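Local coordinates for protein beta-galactoside alpha-2,6-sialyltransferase (Photobacterium sp., PDB 2Z4T) that probably transfers sialic acid from a CMP-linked donor to the 6-position of galactose in acceptors such as lactose, using a GT-B fold, at residues A[174-177]-A[178-182]; A[424-427]-A[428-431]. All coordinates share one frame; numbering follows the deposited sequence. Where two conformers were deposited one is given.

Contact 1: residues A[174-177]-A[178-182]; sequences NHTP and ADLVQ. With GLC (alpha-D-glucopyranose), chain B.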
loop_
_atom_site.group_PDB
_atom_site.type_symbol
_atom_site.label_atom_id
_atom_site.label_comp_id
_atom_site.label_asym_id
_atom_site.label_seq_id
_atom_site.Cartn_x
_atom_site.Cartn_y
_atom_site.Cartn_z
ATOM N N ASN A 174 10.707 -7.397 -10.426
ATOM C CA ASN A 174 10.184 -6.600 -9.310
ATOM C C ASN A 174 9.614 -5.248 -9.657
ATOM O O ASN A 174 9.298 -4.460 -8.754
ATOM C CB ASN A 174 11.266 -6.414 -8.257
ATOM C CG ASN A 174 11.692 -7.723 -7.657
ATOM O OD1 ASN A 174 10.879 -8.643 -7.512
ATOM N ND2 ASN A 174 12.960 -7.822 -7.298
ATOM N N HIS A 175 9.499 -4.974 -10.955
ATOM C CA HIS A 175 9.058 -3.673 -11.412
ATOM C C HIS A 175 7.869 -3.736 -12.389
ATOM O O HIS A 175 7.540 -4.792 -12.955
ATOM C CB HIS A 175 10.246 -2.894 -12.005
ATOM C CG HIS A 175 11.399 -2.730 -11.054
ATOM N ND1 HIS A 175 12.695 -3.066 -11.383
ATOM C CD2 HIS A 175 11.444 -2.293 -9.771
ATOM C CE1 HIS A 175 13.489 -2.842 -10.351
ATOM N NE2 HIS A 175 12.755 -2.366 -9.360
ATOM N N THR A 176 7.220 -2.587 -12.535
ATOM C CA THR A 176 6.229 -2.324 -13.573
ATOM C C THR A 176 6.514 -3.141 -14.830
ATOM O O THR A 176 7.572 -2.999 -15.440
ATOM C CB THR A 176 6.231 -0.809 -13.922
ATOM O OG1 THR A 176 6.013 -0.057 -12.718
ATOM C CG2 THR A 176 5.171 -0.455 -14.961
ATOM N N PRO A 177 5.583 -4.032 -15.194
ATOM C CA PRO A 177 5.737 -4.812 -16.402
ATOM C C PRO A 177 5.260 -4.080 -17.645
ATOM O O PRO A 177 4.396 -3.207 -17.561
ATOM C CB PRO A 177 4.857 -6.029 -16.135
ATOM C CG PRO A 177 3.770 -5.521 -15.209
ATOM C CD PRO A 177 4.358 -4.376 -14.439
ATOM N N ALA A 178 5.813 -4.462 -18.798
ATOM C CA ALA A 178 5.419 -3.890 -20.084
ATOM C C ALA A 178 3.913 -3.953 -20.283
ATOM O O ALA A 178 3.315 -3.005 -20.795
ATOM C CB ALA A 178 6.151 -4.602 -21.258
ATOM N N ASP A 179 3.291 -5.061 -19.888
ATOM C CA ASP A 179 1.859 -5.196 -20.138
ATOM C C ASP A 179 1.025 -4.226 -19.292
ATOM O O ASP A 179 -0.052 -3.834 -19.699
ATOM C CB ASP A 179 1.355 -6.666 -20.098
ATOM C CG ASP A 179 1.434 -7.305 -18.701
ATOM O OD1 ASP A 179 2.358 -7.005 -17.915
ATOM O OD2 ASP A 179 0.557 -8.138 -18.390
ATOM N N LEU A 180 1.538 -3.797 -18.151
ATOM C CA LEU A 180 0.858 -2.762 -17.359
ATOM C C LEU A 180 0.939 -1.429 -18.093
ATOM O O LEU A 180 -0.055 -0.699 -18.184
ATOM C CB LEU A 180 1.518 -2.609 -15.991
ATOM C CG LEU A 180 0.750 -2.090 -14.780
ATOM C CD1 LEU A 180 1.721 -1.613 -13.698
ATOM C CD2 LEU A 180 -0.275 -1.040 -15.083
ATOM N N VAL A 181 2.132 -1.121 -18.606
ATOM C CA VAL A 181 2.358 0.121 -19.354
ATOM C C VAL A 181 1.420 0.160 -20.568
ATOM O O VAL A 181 0.683 1.143 -20.745
ATOM C CB VAL A 181 3.844 0.315 -19.770
ATOM C CG1 VAL A 181 3.991 1.491 -20.732
ATOM C CG2 VAL A 181 4.737 0.511 -18.550
ATOM N N GLN A 182 1.419 -0.912 -21.371
ATOM C CA GLN A 182 0.533 -1.035 -22.537
ATOM C C GLN A 182 -0.937 -0.809 -22.173
ATOM O O GLN A 182 -1.678 -0.126 -22.881
ATOM C CB GLN A 182 0.705 -2.414 -23.181
ATOM C CG GLN A 182 2.033 -2.595 -23.902
ATOM C CD GLN A 182 2.465 -4.050 -24.030
ATOM O OE1 GLN A 182 3.645 -4.326 -24.241
ATOM N NE2 GLN A 182 1.520 -4.982 -23.897
HETATM C C1 GLC B . 13.284 -11.592 -4.778
HETATM C C2 GLC B . 12.415 -10.948 -3.695
HETATM C C3 GLC B . 12.671 -9.442 -3.697
HETATM C C4 GLC B . 14.169 -9.095 -3.598
HETATM C C5 GLC B . 14.963 -9.917 -4.650
HETATM C C6 GLC B . 16.499 -9.806 -4.723
HETATM O O1 GLC B . 12.998 -11.047 -6.063
HETATM O O2 GLC B . 11.038 -11.160 -3.907
HETATM O O3 GLC B . 11.904 -8.843 -2.685
HETATM O O4 GLC B . 14.292 -7.703 -3.819
HETATM O O5 GLC B . 14.642 -11.296 -4.489
HETATM O O6 GLC B . 17.108 -8.991 -3.742
#
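Pro177 and Leu180 show how a proline just ahead of a helix can pack against the first turn it helps to start. The two side chains cross obliquely, Pro177 CD lying 3.7 Å from Leu180 CB. At another corner of the same ring, Pro177 CB meets the carboxylate oxygen Asp179 OD1 at 3.2 Å; a chi1 of 67° folds the Asp179 carboxylate back toward the proline. Pro177 occupies the N-cap, and its carbonyl oxygen accepts Val181 N at 3.3 Å, in the carbonyl plane, with a nearly straight N-H...O angle of 163°. A second, weak bond comes from Leu180 N.

One residue earlier, Thr176 turns its methyl CG2 to the helix, across both branched side chains at about a right angle: 3.7 Å to Val181 CG2 and 3.9 Å to Leu180 CD1. Its hydroxyl is bonded instead to Asn208 O. At the loop's far end, Asn174 ND2 makes a weak bond to O1 of the acceptor glucose.

Leu180 continues into the core on Val121 of strand 103-122 and on Tyr148 and Ala150 of strand 146-151, whereas Thr176 and Val181 lean on helix 205-216.

Contact 2: residues A[424-427]-A[428-431]; sequences DIPS and KISF. With C5P (cytidine-5'-monophosphate), chain C.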
loop_
_atom_site.group_PDB
_atom_site.type_symbol
_atom_site.label_atom_id
_atom_site.label_comp_id
_atom_site.label_asym_id
_atom_site.label_seq_id
_atom_site.Cartn_x
_atom_site.Cartn_y
_atom_site.Cartn_z
ATOM N N ASP A 424 2.239 -19.979 14.352
ATOM C CA ASP A 424 2.380 -19.065 13.191
ATOM C C ASP A 424 1.052 -18.289 13.270
ATOM O O ASP A 424 -0.005 -18.906 13.158
ATOM C CB ASP A 424 2.433 -19.984 11.977
ATOM C CG ASP A 424 3.198 -19.400 10.833
ATOM O OD1 ASP A 424 4.421 -19.239 10.943
ATOM O OD2 ASP A 424 2.576 -19.122 9.789
ATOM N N ILE A 425 0.998 -16.966 13.456
ATOM C CA ILE A 425 1.147 -15.826 12.539
ATOM C C ILE A 425 1.609 -15.894 11.088
ATOM O O ILE A 425 2.772 -15.608 10.814
ATOM C CB ILE A 425 1.490 -14.553 13.245
ATOM C CG1 ILE A 425 1.202 -14.716 14.746
ATOM C CG2 ILE A 425 0.675 -13.431 12.624
ATOM C CD1 ILE A 425 1.753 -13.622 15.633
ATOM N N PRO A 426 0.685 -16.206 10.159
ATOM C CA PRO A 426 1.108 -16.342 8.776
ATOM C C PRO A 426 2.027 -15.215 8.356
ATOM O O PRO A 426 1.708 -14.027 8.509
ATOM C CB PRO A 426 -0.214 -16.385 8.003
ATOM C CG PRO A 426 -1.121 -17.125 8.955
ATOM C CD PRO A 426 -0.749 -16.529 10.319
ATOM N N SER A 427 3.183 -15.615 7.860
ATOM C CA SER A 427 4.250 -14.700 7.548
ATOM C C SER A 427 3.846 -13.622 6.528
ATOM O O SER A 427 4.460 -12.544 6.478
ATOM C CB SER A 427 5.457 -15.504 7.048
ATOM O OG SER A 427 5.163 -16.157 5.818
ATOM N N LYS A 428 2.823 -13.905 5.720
ATOM C CA LYS A 428 2.390 -12.957 4.692
ATOM C C LYS A 428 1.707 -11.711 5.260
ATOM O O LYS A 428 1.546 -10.707 4.551
ATOM C CB LYS A 428 1.511 -13.625 3.629
ATOM C CG LYS A 428 0.123 -14.186 4.052
ATOM C CD LYS A 428 -0.534 -14.767 2.768
ATOM C CE LYS A 428 -1.720 -15.689 3.012
ATOM N NZ LYS A 428 -1.543 -16.783 4.043
ATOM N N ILE A 429 1.315 -11.781 6.534
ATOM C CA ILE A 429 0.568 -10.699 7.162
ATOM C C ILE A 429 1.558 -9.644 7.665
ATOM O O ILE A 429 2.354 -9.934 8.569
ATOM C CB ILE A 429 -0.289 -11.226 8.347
ATOM C CG1 ILE A 429 -1.243 -12.322 7.886
ATOM C CG2 ILE A 429 -1.052 -10.100 9.021
ATOM C CD1 ILE A 429 -1.775 -13.186 9.047
ATOM N N SER A 430 1.535 -8.434 7.091
ATOM C CA SER A 430 2.377 -7.356 7.641
ATOM C C SER A 430 2.106 -7.200 9.131
ATOM O O SER A 430 0.947 -7.194 9.566
ATOM C CB SER A 430 2.162 -6.044 6.926
ATOM O OG SER A 430 3.129 -5.922 5.894
ATOM N N PHE A 431 3.168 -7.103 9.920
ATOM C CA PHE A 431 3.007 -7.083 11.353
ATOM C C PHE A 431 2.228 -5.854 11.795
ATOM O O PHE A 431 1.536 -5.868 12.829
ATOM C CB PHE A 431 4.373 -7.152 12.043
ATOM C CG PHE A 431 4.298 -7.323 13.527
ATOM C CD1 PHE A 431 3.799 -8.492 14.083
ATOM C CD2 PHE A 431 4.734 -6.322 14.370
ATOM C CE1 PHE A 431 3.737 -8.667 15.491
ATOM C CE2 PHE A 431 4.698 -6.473 15.748
ATOM C CZ PHE A 431 4.196 -7.643 16.319
HETATM O O3P C5P C . 12.094 -6.639 7.898
HETATM P P C5P C . 11.833 -5.573 6.900
HETATM O O1P C5P C . 12.091 -6.159 5.519
HETATM O O2P C5P C . 12.477 -4.253 7.269
HETATM O "O5'" C5P C . 10.288 -5.260 7.021
HETATM C "C5'" C5P C . 9.580 -4.540 6.035
HETATM C "C4'" C5P C . 8.107 -4.825 6.317
HETATM O "O4'" C5P C . 7.849 -6.230 6.188
HETATM C "C3'" C5P C . 7.687 -4.512 7.742
HETATM O "O3'" C5P C . 7.243 -3.170 7.910
HETATM C "C2'" C5P C . 6.514 -5.434 7.921
HETATM O "O2'" C5P C . 5.386 -4.959 7.182
HETATM C "C1'" C5P C . 6.910 -6.669 7.178
HETATM N N1 C5P C . 7.480 -7.649 8.099
HETATM C C2 C5P C . 6.604 -8.461 8.872
HETATM N N3 C5P C . 7.100 -9.396 9.721
HETATM C C4 C5P C . 8.443 -9.567 9.855
HETATM C C5 C5P C . 9.337 -8.776 9.103
HETATM C C6 C5P C . 8.822 -7.816 8.215
HETATM O O2 C5P C . 5.374 -8.326 8.796
HETATM N N4 C5P C . 8.900 -10.520 10.706
#
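The puckered pyrrolidine ring of Pro426 carries the terminal methyl of Ile429 over one face, above its CB-CG-CD side: Ile429 CD1 stands 3.7 Å from Pro426 CB and equally close to Pro426 CD. Beyond the CB edge comes the end of Lys428, whose bent chain brings NZ to 4.2 Å from Pro426 CB. Of the flat groups, the cytosine of the bound CMP is met at its carbonyl: O2 accepts the backbone amide Phe431 N at 2.8 Å, in a bent bond (135°) from a position tilted out of the base plane. The phenyl ring of Phe431, with CG anti to its backbone N, swings away from the base.

Pro426 and Ile429 are the ends of a type I beta turn, closed by Ile429 N on Pro426 O at 3.0 Å. The N-H points well at the oxygen (166°) but arrives 41° above the carbonyl plane rather than on a lone pair. This closure leaves the proline and isoleucine side chains side by side and pointing the same way, and Ile425 CG2 adds a looser apolar touch on the same methyl, 4.3 Å from Ile429 CD1. Beyond the turn, Ser430 OG approaches the ribose hydroxyl O2' to 2.8 Å. Turn and nucleotide site are thus continuous, one loop serving both.

Lys403 of strand 399-403 bonds through NZ to Ser427 O, tying the turn to the sheet. Ser427 also touches Asn412 of helix 410-417, and Ile425 and Phe431 both pack on Val358 of strand 356-360.

In the fold
As a GT-B enzyme illustrates, two separate halves can each send a loop toward one cleft. Contact 1 belongs to the half built on the large mixed sheet and contact 2 to the half with the parallel six-stranded sheet; the contacts share no helix or strand, and their nearest atoms are about 15 Å apart. Both are partly buried: Pro177 and Leu180 lie inside against exposed Ala178 and Asp179, Ile425 and Ile429 against exposed Lys428. The chemistry differs with place: contact 1 is a helix start held by backbone bonds and apolar packing, while contact 2 is a turn between a strand and a helix whose backbone amide bonds to the base, and whose serine hydroxyl meets the ribose.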